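Side-chain contacts in ABC transporter substrate-binding protein (Rhizobium radiobacter, PDB 6TFX), which binds mannopinic acid, a mannityl-opine, and as a periplasmic solute-binding protein probably delivers it to an ABC transporter for import: residues A[95-100]-A[151-156]; A[77-82]-A[145-150]; A[422-427]-A[441-446]; A[107-112]-A[136-141]; A[9-14]-A[208-213]. All coordinates share one frame; numbering follows the deposited sequence.

How the contacts relate
Contacts 1, 2 and 4 form one connected group inside the family 5 middle region, whereas contacts 3 and 5 stand apart from it and from each other, their centres about 41 Å apart. Contacts 1 and 2 meet through Ile148, whose CD1 packs on Phe153 and Lys97; contact 4 joins contact 1 where Tyr110 and Ser107 lie against Arg99. Contacts 2, 4 and 5 are buried, contacts 1 and 3 only partly. The chemistry differs accordingly: a lysine over a phenyl face in contact 1, indole on proline in contact 2, a polar pair beside an apolar strip in contact 3, a tyrosine-to-carbonyl bond in contact 4, and a buried arginine in contact 5.

Contact 1. Residues A[95-100]-A[151-156]; sequences LDKARD and KAFKER
A CH-pi contact with an off-centre cation-pi component joins helix 88-98 to helix 150-156 in this type II solute-binding fold: Lys97 reaches across to the ring of Phe153. The methylene next to the ammonium does the touching, with Lys97 CE 3.5 Å from Phe153 CZ and 3.7 Å from the ring centroid. CE therefore lies over the face, displaced toward the rim. Lys97 NZ stands 4.8 Å from the centroid of Phe153, 29° off the normal, so the pi attraction of the charge is probably modest.

Both side chains leave their helices with CG opposite the backbone N (chi1 -177° in Lys97, -169° in Phe153) and approach one another at about a right angle. The lysine runs straight as far as CE and bends only at its last torsion, which turns NZ toward its polar partners: the carboxylate of Asp19, His21 ND1 and the carbonyl of Arg103. These anchor the ammonium while CE rests on the ring.

Just past the end of helix 88-98, Arg99 makes a side-on salt bridge with Asp96: NE at 2.9 Å and NH2 at 3.2 Å both reach Asp96 OD1 from the same face of the carboxylate. Phe153 also meets Phe160 edge-to-face and touches Phe93 of helix 88-98, while Leu95 and Asp96 lean on Val116 of strand 113-118, placing helix 88-98 between that strand and helix 150-156.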
# COMPACT_ATOMS: atom_id res chain seq x y z
N LEU A 95 14.60 13.38 -1.70
CA LEU A 95 13.63 13.59 -2.79
C LEU A 95 14.25 13.30 -4.15
O LEU A 95 13.58 12.73 -5.01
CB LEU A 95 13.01 14.99 -2.73
CG LEU A 95 12.13 15.22 -1.51
CD1 LEU A 95 11.54 16.62 -1.55
CD2 LEU A 95 10.96 14.18 -1.43
N ASP A 96 15.57 13.60 -4.32
CA ASP A 96 16.18 13.24 -5.60
C ASP A 96 16.29 11.73 -5.72
O ASP A 96 16.24 11.19 -6.83
CB ASP A 96 17.58 13.85 -5.74
CG ASP A 96 17.57 15.33 -6.06
OD1 ASP A 96 16.49 15.87 -6.44
OD2 ASP A 96 18.66 15.97 -5.95
N LYS A 97 16.49 11.03 -4.59
CA LYS A 97 16.56 9.57 -4.59
C LYS A 97 15.16 9.01 -4.91
O LYS A 97 15.04 8.19 -5.80
CB LYS A 97 17.06 9.03 -3.24
CG LYS A 97 17.21 7.51 -3.21
CD LYS A 97 17.79 7.07 -1.87
CE LYS A 97 17.85 5.56 -1.74
NZ LYS A 97 16.50 4.94 -1.79
N ALA A 98 14.11 9.54 -4.25
CA ALA A 98 12.73 9.09 -4.45
C ALA A 98 12.29 9.22 -5.91
O ALA A 98 11.56 8.36 -6.39
CB ALA A 98 11.80 9.93 -3.58
N ARG A 99 12.74 10.27 -6.61
CA ARG A 99 12.32 10.53 -7.98
C ARG A 99 13.21 9.88 -9.05
O ARG A 99 12.96 10.06 -10.24
CB ARG A 99 12.16 12.03 -8.23
CG ARG A 99 13.43 12.84 -8.28
CD ARG A 99 13.07 14.28 -7.93
NE ARG A 99 14.19 15.20 -8.13
CZ ARG A 99 14.45 15.84 -9.26
NH1 ARG A 99 13.69 15.64 -10.33
NH2 ARG A 99 15.49 16.66 -9.35
N ASP A 100 14.20 9.07 -8.62
CA ASP A 100 15.13 8.39 -9.51
C ASP A 100 14.70 6.93 -9.72
O ASP A 100 14.73 6.16 -8.76
CB ASP A 100 16.54 8.44 -8.89
CG ASP A 100 17.64 7.84 -9.75
OD1 ASP A 100 17.31 7.20 -10.79
OD2 ASP A 100 18.82 7.98 -9.38
N LYS A 151 24.21 11.18 4.85
CA LYS A 151 25.43 10.49 5.35
C LYS A 151 25.22 9.03 5.66
O LYS A 151 26.09 8.20 5.34
CB LYS A 151 25.98 11.17 6.61
CG LYS A 151 26.46 12.61 6.43
CD LYS A 151 27.40 13.04 7.58
CE LYS A 151 26.83 13.10 8.99
NZ LYS A 151 27.62 14.00 9.86
N ALA A 152 24.08 8.68 6.27
CA ALA A 152 23.81 7.29 6.63
C ALA A 152 23.60 6.43 5.40
O ALA A 152 24.15 5.32 5.32
CB ALA A 152 22.61 7.20 7.55
N PHE A 153 22.81 6.92 4.44
CA PHE A 153 22.57 6.12 3.24
C PHE A 153 23.85 5.99 2.41
O PHE A 153 24.17 4.88 1.96
CB PHE A 153 21.42 6.70 2.39
CG PHE A 153 21.05 5.68 1.32
CD1 PHE A 153 20.20 4.62 1.62
CD2 PHE A 153 21.63 5.73 0.06
CE1 PHE A 153 19.94 3.63 0.67
CE2 PHE A 153 21.35 4.75 -0.90
CZ PHE A 153 20.53 3.69 -0.58
N LYS A 154 24.59 7.11 2.23
CA LYS A 154 25.84 7.09 1.43
C LYS A 154 26.82 6.06 1.93
O LYS A 154 27.49 5.43 1.11
CB LYS A 154 26.49 8.48 1.37
CG LYS A 154 25.87 9.35 0.28
CD LYS A 154 26.59 10.69 0.11
CE LYS A 154 26.34 11.31 -1.25
NZ LYS A 154 24.93 11.73 -1.44
N GLU A 155 26.93 5.89 3.26
CA GLU A 155 27.84 4.91 3.84
C GLU A 155 27.25 3.52 3.84
O GLU A 155 27.89 2.61 3.32
CB GLU A 155 28.26 5.29 5.28
CG GLU A 155 29.18 4.28 5.96
CD GLU A 155 30.40 3.80 5.19
OE1 GLU A 155 31.07 4.66 4.57
OE2 GLU A 155 30.68 2.58 5.20
N ARG A 156 26.07 3.34 4.46
CA ARG A 156 25.49 2.00 4.64
C ARG A 156 25.12 1.31 3.34
O ARG A 156 25.21 0.07 3.27
CB ARG A 156 24.31 2.04 5.61
CG ARG A 156 24.77 2.45 7.00
CD ARG A 156 23.67 2.52 8.03
NE ARG A 156 24.18 3.11 9.27
CZ ARG A 156 23.57 3.02 10.45
NH1 ARG A 156 22.42 2.37 10.56
NH2 ARG A 156 24.11 3.58 11.53

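Contact 2. Residues A[77-82]-A[145-150]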
# COMPACT_ATOMS: atom_id res chain seq x y z
N VAL A 77 15.60 19.31 14.59
CA VAL A 77 15.03 17.97 14.46
C VAL A 77 16.27 17.11 14.34
O VAL A 77 17.11 17.37 13.49
CB VAL A 77 14.10 17.77 13.24
CG1 VAL A 77 13.70 16.30 13.09
CG2 VAL A 77 12.86 18.65 13.35
N LYS A 78 16.41 16.13 15.22
CA LYS A 78 17.59 15.28 15.23
C LYS A 78 17.36 13.93 14.58
O LYS A 78 16.33 13.28 14.83
CB LYS A 78 18.06 15.02 16.68
CG LYS A 78 18.14 16.25 17.58
CD LYS A 78 19.39 17.07 17.37
CE LYS A 78 19.36 18.28 18.27
NZ LYS A 78 20.45 19.23 17.95
N TRP A 79 18.37 13.45 13.84
CA TRP A 79 18.32 12.10 13.31
C TRP A 79 18.51 11.15 14.49
O TRP A 79 19.15 11.51 15.47
CB TRP A 79 19.49 11.87 12.34
CG TRP A 79 19.30 12.53 11.01
CD1 TRP A 79 20.07 13.52 10.46
CD2 TRP A 79 18.30 12.21 10.02
NE1 TRP A 79 19.62 13.82 9.18
CE2 TRP A 79 18.51 13.05 8.91
CE3 TRP A 79 17.21 11.31 9.99
CZ2 TRP A 79 17.68 13.03 7.77
CZ3 TRP A 79 16.40 11.27 8.86
CH2 TRP A 79 16.64 12.12 7.77
N GLN A 80 18.02 9.92 14.35
CA GLN A 80 18.30 8.88 15.34
C GLN A 80 19.80 8.52 15.24
O GLN A 80 20.43 8.79 14.22
CB GLN A 80 17.54 7.61 14.95
CG GLN A 80 16.03 7.73 15.21
CD GLN A 80 15.21 6.87 14.28
OE1 GLN A 80 15.72 6.00 13.56
NE2 GLN A 80 13.90 7.13 14.26
N GLY A 81 20.32 7.86 16.28
CA GLY A 81 21.67 7.32 16.30
C GLY A 81 22.84 8.29 16.29
O GLY A 81 23.98 7.85 16.13
N GLY A 82 22.60 9.58 16.49
CA GLY A 82 23.68 10.57 16.56
C GLY A 82 24.11 11.17 15.23
O GLY A 82 25.15 11.83 15.17
N GLY A 145 7.85 9.90 0.08
CA GLY A 145 7.93 11.17 0.80
C GLY A 145 8.84 11.18 2.01
O GLY A 145 9.30 12.24 2.46
N PHE A 146 9.11 9.99 2.58
CA PHE A 146 9.92 9.91 3.80
C PHE A 146 11.33 10.42 3.56
O PHE A 146 11.91 10.14 2.51
CB PHE A 146 10.01 8.47 4.26
CG PHE A 146 8.71 7.91 4.77
CD1 PHE A 146 8.23 8.25 6.03
CD2 PHE A 146 8.02 6.94 4.04
CE1 PHE A 146 7.07 7.67 6.55
CE2 PHE A 146 6.83 6.37 4.55
CZ PHE A 146 6.36 6.74 5.80
N ILE A 147 11.88 11.14 4.56
CA ILE A 147 13.22 11.70 4.46
C ILE A 147 14.23 10.79 5.16
O ILE A 147 14.01 10.37 6.29
CB ILE A 147 13.26 13.15 5.01
CG1 ILE A 147 12.17 14.04 4.36
CG2 ILE A 147 14.67 13.77 4.89
CD1 ILE A 147 12.22 14.16 2.80
N ILE A 148 15.34 10.53 4.48
CA ILE A 148 16.43 9.72 5.02
C ILE A 148 17.74 10.54 5.11
O ILE A 148 17.85 11.57 4.43
CB ILE A 148 16.64 8.38 4.27
CG1 ILE A 148 17.32 8.59 2.89
CG2 ILE A 148 15.32 7.61 4.15
CD1 ILE A 148 17.61 7.30 2.12
N PRO A 149 18.74 10.10 5.92
CA PRO A 149 19.96 10.90 6.07
C PRO A 149 20.95 10.62 4.96
O PRO A 149 21.30 9.47 4.71
CB PRO A 149 20.51 10.50 7.45
CG PRO A 149 19.62 9.40 7.96
CD PRO A 149 18.75 8.93 6.83
N LYS A 150 21.41 11.69 4.30
CA LYS A 150 22.40 11.60 3.23
C LYS A 150 23.63 10.81 3.70
O LYS A 150 24.02 9.86 3.02
CB LYS A 150 22.82 13.03 2.82
CG LYS A 150 23.70 13.12 1.58
CD LYS A 150 23.99 14.59 1.31
CE LYS A 150 24.71 14.86 0.02
NZ LYS A 150 24.88 16.33 -0.19
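Trp79 NE1 donates a hydrogen bond to Asp90 OD2 of helix 88-98, and this tethered indole lies against Pro149. The other carboxylate oxygen, Asp90 OD1, accepts from the backbone N of Lys150, so one aspartate ties both segments to the same helix.

Pro149 covers one face of the indole. Its CG sits 3.6 Å from the centroid of the six-membered ring of Trp79, only 10° off the normal, a well-centred CH-pi contact. Pro149 CB lies beside it, 3.6 Å from Trp79 CE2 near the seam of the two rings. The far corner of the indole reaches the backbone before the proline: Trp79 CH2 is 3.3 Å from the carbonyl carbon of Ile148. Near the ring plane, the edge meets the carbonyl of Ile147, with Trp79 CH2 3.5 Å from Ile147 O. Ile147 CG2 touches the same CH2 at 3.9 Å; chi1 -52° sets this methyl against the indole while the CG1 arm leads away.

Pro149 is the N-cap of helix 150-156, so the tryptophan packs on that helix's very start. The contact is buried and largely apolar, the indole resting on proline and peptide groups; with no hydrogen bond between them, the segments meet directly through CH-pi and van der Waals contact.

Contact 3. Residues A[422-427]-A[441-446]; sequences DKQIEA and WKEAQK
The polar part of this contact lies on its more exposed side, where Gln424 meets Glu443. Gln424 NE2 donates to Glu443 OE2 at 3.1 Å, but the N-H...O angle is only 139°, and the donor stands well above the carboxylate plane. Amide and carboxylate planes are 63° apart, so the two flat groups are strongly turned against each other. A bend at the second torsion of Gln424 carries the amide toward the glutamate, whose extended chain comes across it at about a right angle. Gln424 CG also lies against the carboxylate, 3.5 Å from Glu443 CD.

The setting is an antiparallel helix pair: helix 422-430 and helix 434-450 follow each other in the chain as a helical hairpin, and over these residues their axes cross at -157° with a closest approach of 8.4 Å.

Apolar packing centres on Ala444. Its CB lies 4.0 Å from Gln424 CB and equally far from Ile425 CG1, and this small side chain lets the backbones come close. Ile425 also touches Leu396 and Thr397 of helix 392-400.

A third kind of link is through water. One molecule donates to Ile425 O at 2.8 Å and accepts from Trp441 NE1 at 2.9 Å, lying at the indole edge in the ring plane. Cys418, a ligand of a magnesium ion, has its side chain about 6 Å from that of Ile425.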
# COMPACT_ATOMS: atom_id res chain seq x y z
N ASP A 422 -3.99 4.51 -22.01
CA ASP A 422 -2.91 5.49 -21.87
C ASP A 422 -3.30 6.92 -22.14
O ASP A 422 -2.97 7.80 -21.35
CB ASP A 422 -1.73 5.16 -22.77
CG ASP A 422 -0.85 4.03 -22.32
OD1 ASP A 422 -1.18 3.38 -21.28
OD2 ASP A 422 0.16 3.79 -22.99
N LYS A 423 -3.99 7.17 -23.27
CA LYS A 423 -4.35 8.54 -23.62
C LYS A 423 -5.30 9.17 -22.61
O LYS A 423 -5.14 10.34 -22.28
CB LYS A 423 -4.96 8.60 -25.03
CG LYS A 423 -4.01 8.08 -26.13
CD LYS A 423 -2.71 8.87 -26.27
CE LYS A 423 -1.64 8.07 -26.96
NZ LYS A 423 -0.45 8.89 -27.28
N GLN A 424 -6.27 8.39 -22.10
CA GLN A 424 -7.23 8.92 -21.12
C GLN A 424 -6.54 9.22 -19.79
O GLN A 424 -6.82 10.23 -19.14
CB GLN A 424 -8.38 7.92 -20.89
CG GLN A 424 -9.31 7.79 -22.11
CD GLN A 424 -8.76 6.96 -23.26
OE1 GLN A 424 -7.79 6.21 -23.12
NE2 GLN A 424 -9.39 7.05 -24.43
N ILE A 425 -5.64 8.32 -19.37
CA ILE A 425 -4.91 8.50 -18.10
C ILE A 425 -4.05 9.76 -18.20
O ILE A 425 -4.07 10.60 -17.29
CB ILE A 425 -4.08 7.22 -17.80
CG1 ILE A 425 -5.04 6.05 -17.44
CG2 ILE A 425 -3.11 7.49 -16.63
CD1 ILE A 425 -4.36 4.67 -17.36
N GLU A 426 -3.28 9.90 -19.29
CA GLU A 426 -2.42 11.07 -19.46
C GLU A 426 -3.23 12.35 -19.54
O GLU A 426 -2.84 13.35 -18.93
CB GLU A 426 -1.60 10.90 -20.74
CG GLU A 426 -0.57 9.80 -20.60
CD GLU A 426 0.17 9.52 -21.90
OE1 GLU A 426 0.40 10.48 -22.68
OE2 GLU A 426 0.52 8.34 -22.14
N ALA A 427 -4.32 12.35 -20.34
CA ALA A 427 -5.13 13.58 -20.47
C ALA A 427 -5.79 13.94 -19.14
O ALA A 427 -5.84 15.12 -18.79
CB ALA A 427 -6.19 13.43 -21.55
N TRP A 441 -11.08 10.03 -16.25
CA TRP A 441 -10.75 8.91 -15.34
C TRP A 441 -11.77 7.79 -15.48
O TRP A 441 -11.39 6.61 -15.47
CB TRP A 441 -10.70 9.40 -13.90
CG TRP A 441 -9.40 10.07 -13.56
CD1 TRP A 441 -8.15 9.76 -14.04
CD2 TRP A 441 -9.21 11.15 -12.63
NE1 TRP A 441 -7.21 10.61 -13.49
CE2 TRP A 441 -7.83 11.44 -12.59
CE3 TRP A 441 -10.08 11.89 -11.80
CZ2 TRP A 441 -7.30 12.47 -11.79
CZ3 TRP A 441 -9.56 12.90 -11.00
CH2 TRP A 441 -8.18 13.17 -11.00
N LYS A 442 -13.07 8.14 -15.60
CA LYS A 442 -14.11 7.10 -15.76
C LYS A 442 -13.96 6.36 -17.09
O LYS A 442 -14.07 5.14 -17.14
CB LYS A 442 -15.52 7.71 -15.62
CG LYS A 442 -15.79 8.23 -14.21
CD LYS A 442 -17.27 8.61 -14.12
CE LYS A 442 -17.66 9.01 -12.72
NZ LYS A 442 -19.10 9.42 -12.67
N GLU A 443 -13.66 7.11 -18.18
CA GLU A 443 -13.46 6.49 -19.50
C GLU A 443 -12.30 5.47 -19.42
O GLU A 443 -12.41 4.36 -19.97
CB GLU A 443 -13.18 7.57 -20.54
CG GLU A 443 -13.01 7.04 -21.96
CD GLU A 443 -12.66 8.08 -23.02
OE1 GLU A 443 -12.62 9.29 -22.69
OE2 GLU A 443 -12.40 7.67 -24.18
N ALA A 444 -11.22 5.82 -18.69
CA ALA A 444 -10.08 4.88 -18.53
C ALA A 444 -10.57 3.60 -17.83
O ALA A 444 -10.28 2.50 -18.28
CB ALA A 444 -8.98 5.54 -17.72
N GLN A 445 -11.35 3.73 -16.74
CA GLN A 445 -11.83 2.53 -16.03
C GLN A 445 -12.70 1.65 -16.93
O GLN A 445 -12.53 0.43 -16.94
CB GLN A 445 -12.59 2.94 -14.77
CG GLN A 445 -11.64 3.52 -13.71
CD GLN A 445 -12.38 4.33 -12.67
OE1 GLN A 445 -13.05 3.78 -11.80
NE2 GLN A 445 -12.29 5.65 -12.78
N LYS A 446 -13.63 2.27 -17.71
CA LYS A 446 -14.51 1.53 -18.62
C LYS A 446 -13.69 0.75 -19.65
O LYS A 446 -14.02 -0.41 -19.97
CB LYS A 446 -15.48 2.48 -19.32
CG LYS A 446 -16.56 3.00 -18.39
CD LYS A 446 -17.63 3.72 -19.19
CE LYS A 446 -18.85 4.04 -18.35
NZ LYS A 446 -18.56 5.10 -17.36
O HOH W 1 -4.59 10.24 -14.61

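Contact 4. Residues A[107-112]-A[136-141]; sequences SGDYAA and LALLSN
Tyr110 ties the loop ahead of strand 113-118 to the C-terminal end of helix 135-138 through a hydrogen bond to the carbonyl of Leu138. The loop leads into strand 113-118, an outermost strand of a four-stranded antiparallel sheet in this periplasmic binding protein, and helix 135-138 follows strand 123-128 of the same sheet. The tight part is the phenol. Tyr110 OH donates to Leu138 O at a short 2.6 Å, in the carbonyl plane and on a lone pair. The acceptor also lies in the plane of the ring, at its edge. Phenol and leucine slide past each other in opposite directions, with Tyr110 CE1 3.8 Å from Leu138 CB.

Leu138 itself points its branches at the 3-10 turn 107-109. Its CD1 lies 3.4 Å from Asp109 O, and CD2 is 3.7 Å from Asp109 CB. Having CG opposite the carbonyl carbon (chi1 -68°) sends both methyls this way, and CD2 also comes over one face of the tyrosine, more loosely, 4.3 Å above its plane and toward the rim.

The side around Asp109 is less enclosed: this residue is partly exposed, its neighbour Gly108 lies at the surface, and of the aspartate side chain CB is what packs on the leucine. Tyr394 of helix 392-400 touches both Asp109 and Leu138 there. Ser140, past the helix end, turns back on Ala137 O with two bonds: one from its backbone N at 3.1 Å and one from OG at 2.6 Å.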
# COMPACT_ATOMS: atom_id res chain seq x y z
N SER A 107 9.38 6.28 -8.18
CA SER A 107 9.81 7.45 -8.94
C SER A 107 8.73 8.05 -9.83
O SER A 107 8.73 9.26 -9.99
CB SER A 107 11.03 7.14 -9.78
OG SER A 107 10.73 6.17 -10.77
N GLY A 108 7.85 7.22 -10.40
CA GLY A 108 6.82 7.73 -11.32
C GLY A 108 5.88 8.75 -10.68
O GLY A 108 5.42 9.67 -11.36
N ASP A 109 5.63 8.61 -9.37
CA ASP A 109 4.76 9.56 -8.64
C ASP A 109 5.35 10.99 -8.68
O ASP A 109 4.61 11.97 -8.55
CB ASP A 109 4.69 9.13 -7.16
CG ASP A 109 3.81 7.93 -6.86
OD1 ASP A 109 3.00 7.56 -7.73
OD2 ASP A 109 3.91 7.39 -5.72
N TYR A 110 6.69 11.09 -8.85
CA TYR A 110 7.45 12.36 -8.79
C TYR A 110 7.88 12.90 -10.14
O TYR A 110 8.69 13.83 -10.20
CB TYR A 110 8.68 12.16 -7.89
CG TYR A 110 8.28 11.75 -6.50
CD1 TYR A 110 7.93 12.72 -5.55
CD2 TYR A 110 8.10 10.41 -6.17
CE1 TYR A 110 7.50 12.35 -4.29
CE2 TYR A 110 7.58 10.04 -4.93
CZ TYR A 110 7.27 11.02 -4.00
OH TYR A 110 6.77 10.69 -2.76
N ALA A 111 7.27 12.39 -11.23
CA ALA A 111 7.66 12.80 -12.58
C ALA A 111 7.52 14.30 -12.84
O ALA A 111 8.23 14.83 -13.70
CB ALA A 111 6.90 12.00 -13.62
N ALA A 112 6.62 15.00 -12.09
CA ALA A 112 6.42 16.43 -12.33
C ALA A 112 7.37 17.32 -11.55
O ALA A 112 7.31 18.55 -11.70
CB ALA A 112 4.98 16.81 -12.05
N LEU A 136 1.22 17.90 -1.70
CA LEU A 136 1.45 17.60 -0.28
C LEU A 136 1.38 16.11 0.03
O LEU A 136 2.20 15.63 0.79
CB LEU A 136 0.49 18.39 0.63
CG LEU A 136 0.68 19.91 0.62
CD1 LEU A 136 -0.39 20.57 1.48
CD2 LEU A 136 2.09 20.32 1.07
N ALA A 137 0.48 15.35 -0.65
CA ALA A 137 0.44 13.88 -0.45
C ALA A 137 1.80 13.29 -0.88
O ALA A 137 2.35 12.43 -0.18
CB ALA A 137 -0.67 13.27 -1.29
N LEU A 138 2.37 13.76 -2.02
CA LEU A 138 3.66 13.24 -2.50
C LEU A 138 4.80 13.51 -1.50
O LEU A 138 5.81 12.78 -1.47
CB LEU A 138 4.03 13.89 -3.83
CG LEU A 138 3.15 13.52 -5.03
CD1 LEU A 138 3.61 14.31 -6.25
CD2 LEU A 138 3.26 12.01 -5.32
N LEU A 139 4.65 14.58 -0.70
CA LEU A 139 5.71 14.97 0.24
C LEU A 139 5.43 14.49 1.66
O LEU A 139 6.12 14.93 2.59
CB LEU A 139 5.90 16.51 0.21
CG LEU A 139 6.24 17.11 -1.16
CD1 LEU A 139 6.33 18.61 -1.07
CD2 LEU A 139 7.55 16.50 -1.73
N SER A 140 4.40 13.63 1.82
CA SER A 140 3.97 13.19 3.13
C SER A 140 4.63 11.89 3.56
O SER A 140 5.46 11.35 2.84
CB SER A 140 2.45 13.05 3.18
OG SER A 140 2.10 11.92 2.39
N ASN A 141 4.19 11.39 4.72
CA ASN A 141 4.77 10.19 5.33
C ASN A 141 4.18 8.93 4.72
O ASN A 141 3.48 8.15 5.38
CB ASN A 141 4.66 10.25 6.86
CG ASN A 141 3.25 10.35 7.37
OD1 ASN A 141 2.39 11.02 6.78
ND2 ASN A 141 3.01 9.73 8.50

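Contact 5. Residues A[9-14]-A[208-213]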
# COMPACT_ATOMS: atom_id res chain seq x y z
N GLY A 9 1.80 -8.58 17.03
CA GLY A 9 1.95 -9.74 16.16
C GLY A 9 1.39 -9.41 14.80
O GLY A 9 0.26 -8.95 14.70
N VAL A 10 2.19 -9.64 13.74
CA VAL A 10 1.81 -9.28 12.38
C VAL A 10 1.85 -10.45 11.43
O VAL A 10 2.54 -11.44 11.69
CB VAL A 10 2.62 -8.08 11.83
CG1 VAL A 10 2.62 -6.91 12.83
CG2 VAL A 10 4.06 -8.49 11.50
N ALA A 11 1.12 -10.32 10.30
CA ALA A 11 1.06 -11.36 9.26
C ALA A 11 2.20 -11.10 8.28
O ALA A 11 2.00 -10.56 7.19
CB ALA A 11 -0.28 -11.31 8.55
N SER A 12 3.38 -11.45 8.70
CA SER A 12 4.61 -11.33 7.91
C SER A 12 5.60 -12.34 8.42
O SER A 12 5.55 -12.71 9.60
CB SER A 12 5.20 -9.93 8.06
OG SER A 12 6.41 -9.83 7.32
N GLU A 13 6.51 -12.77 7.55
CA GLU A 13 7.54 -13.73 7.90
C GLU A 13 8.86 -13.07 8.24
O GLU A 13 9.64 -13.67 9.00
CB GLU A 13 7.71 -14.80 6.79
CG GLU A 13 6.43 -15.59 6.54
CD GLU A 13 6.53 -16.84 5.69
OE1 GLU A 13 7.52 -17.59 5.88
OE2 GLU A 13 5.64 -17.08 4.84
N ASP A 14 9.13 -11.83 7.73
CA ASP A 14 10.40 -11.15 8.00
C ASP A 14 10.38 -9.74 7.42
O ASP A 14 9.43 -9.35 6.75
CB ASP A 14 11.57 -11.94 7.32
CG ASP A 14 12.99 -11.73 7.84
OD1 ASP A 14 13.17 -11.02 8.87
OD2 ASP A 14 13.94 -12.28 7.22
N ALA A 208 -3.25 -19.15 13.49
CA ALA A 208 -3.53 -19.88 14.75
C ALA A 208 -2.52 -19.52 15.85
O ALA A 208 -2.93 -19.25 16.98
CB ALA A 208 -3.54 -21.39 14.50
N ALA A 209 -1.21 -19.45 15.51
CA ALA A 209 -0.16 -19.08 16.48
C ALA A 209 -0.32 -17.62 16.91
O ALA A 209 -0.15 -17.30 18.10
CB ALA A 209 1.22 -19.30 15.86
N ARG A 210 -0.66 -16.72 15.95
CA ARG A 210 -0.87 -15.30 16.29
C ARG A 210 -2.04 -15.14 17.27
O ARG A 210 -1.90 -14.44 18.28
CB ARG A 210 -1.10 -14.48 15.01
CG ARG A 210 -0.95 -12.96 15.20
CD ARG A 210 -1.29 -12.16 13.93
NE ARG A 210 -0.88 -12.88 12.73
CZ ARG A 210 -1.62 -13.10 11.65
NH1 ARG A 210 -2.83 -12.54 11.54
NH2 ARG A 210 -1.15 -13.82 10.65
N ASP A 211 -3.19 -15.78 16.97
CA ASP A 211 -4.39 -15.72 17.83
C ASP A 211 -4.08 -16.28 19.24
O ASP A 211 -4.45 -15.66 20.23
CB ASP A 211 -5.57 -16.51 17.19
CG ASP A 211 -6.28 -15.79 16.03
OD1 ASP A 211 -6.12 -14.55 15.90
OD2 ASP A 211 -7.02 -16.47 15.28
N LEU A 212 -3.32 -17.39 19.31
CA LEU A 212 -2.94 -18.01 20.58
C LEU A 212 -2.08 -17.05 21.41
O LEU A 212 -2.34 -16.89 22.61
CB LEU A 212 -2.24 -19.36 20.36
CG LEU A 212 -1.93 -20.21 21.61
CD1 LEU A 212 -3.21 -20.66 22.33
CD2 LEU A 212 -1.11 -21.44 21.24
N ALA A 213 -1.10 -16.39 20.76
CA ALA A 213 -0.23 -15.41 21.44
C ALA A 213 -1.05 -14.21 21.96
O ALA A 213 -0.79 -13.73 23.05
CB ALA A 213 0.88 -14.96 20.53
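The guanidinium of Arg210 lies with one face toward the backbone and methyl of Ala11, just past the end of strand 5-10. Arg210 NH2 comes within 3.4 Å of Ala11 CB, and Arg210 CZ is 3.8 Å from the same methyl, so the contact is made over the face and nearer the NH2 corner. Farther back, the aliphatic arm passes the strand end: Arg210 CD is 3.6 Å from Gly9 O.

The arginine leaves its helix extended, CG opposite the backbone N (chi1 -164°), then bends at the third torsion (chi3 -35°), which swings the flat group along the chain from Gly9 toward Ala11. Gly9, with no side chain, allows the arginine arm close to the strand backbone.

No hydrogen bond crosses between the two segments. The buried guanidinium is instead satisfied by carbonyls around it, NE donating to Leu204 O and NH1 to Gln223 O, which hold its rotation. Ala11 is the centre of an inverse gamma turn, and its N bonds Gln223 OE1. Strand 5-10 lies between strands 198-203 and 221-223 of the mixed sheet, parallel to both; helix 207-215 connects those two strands and brings Arg210 against the end of strand 5-10.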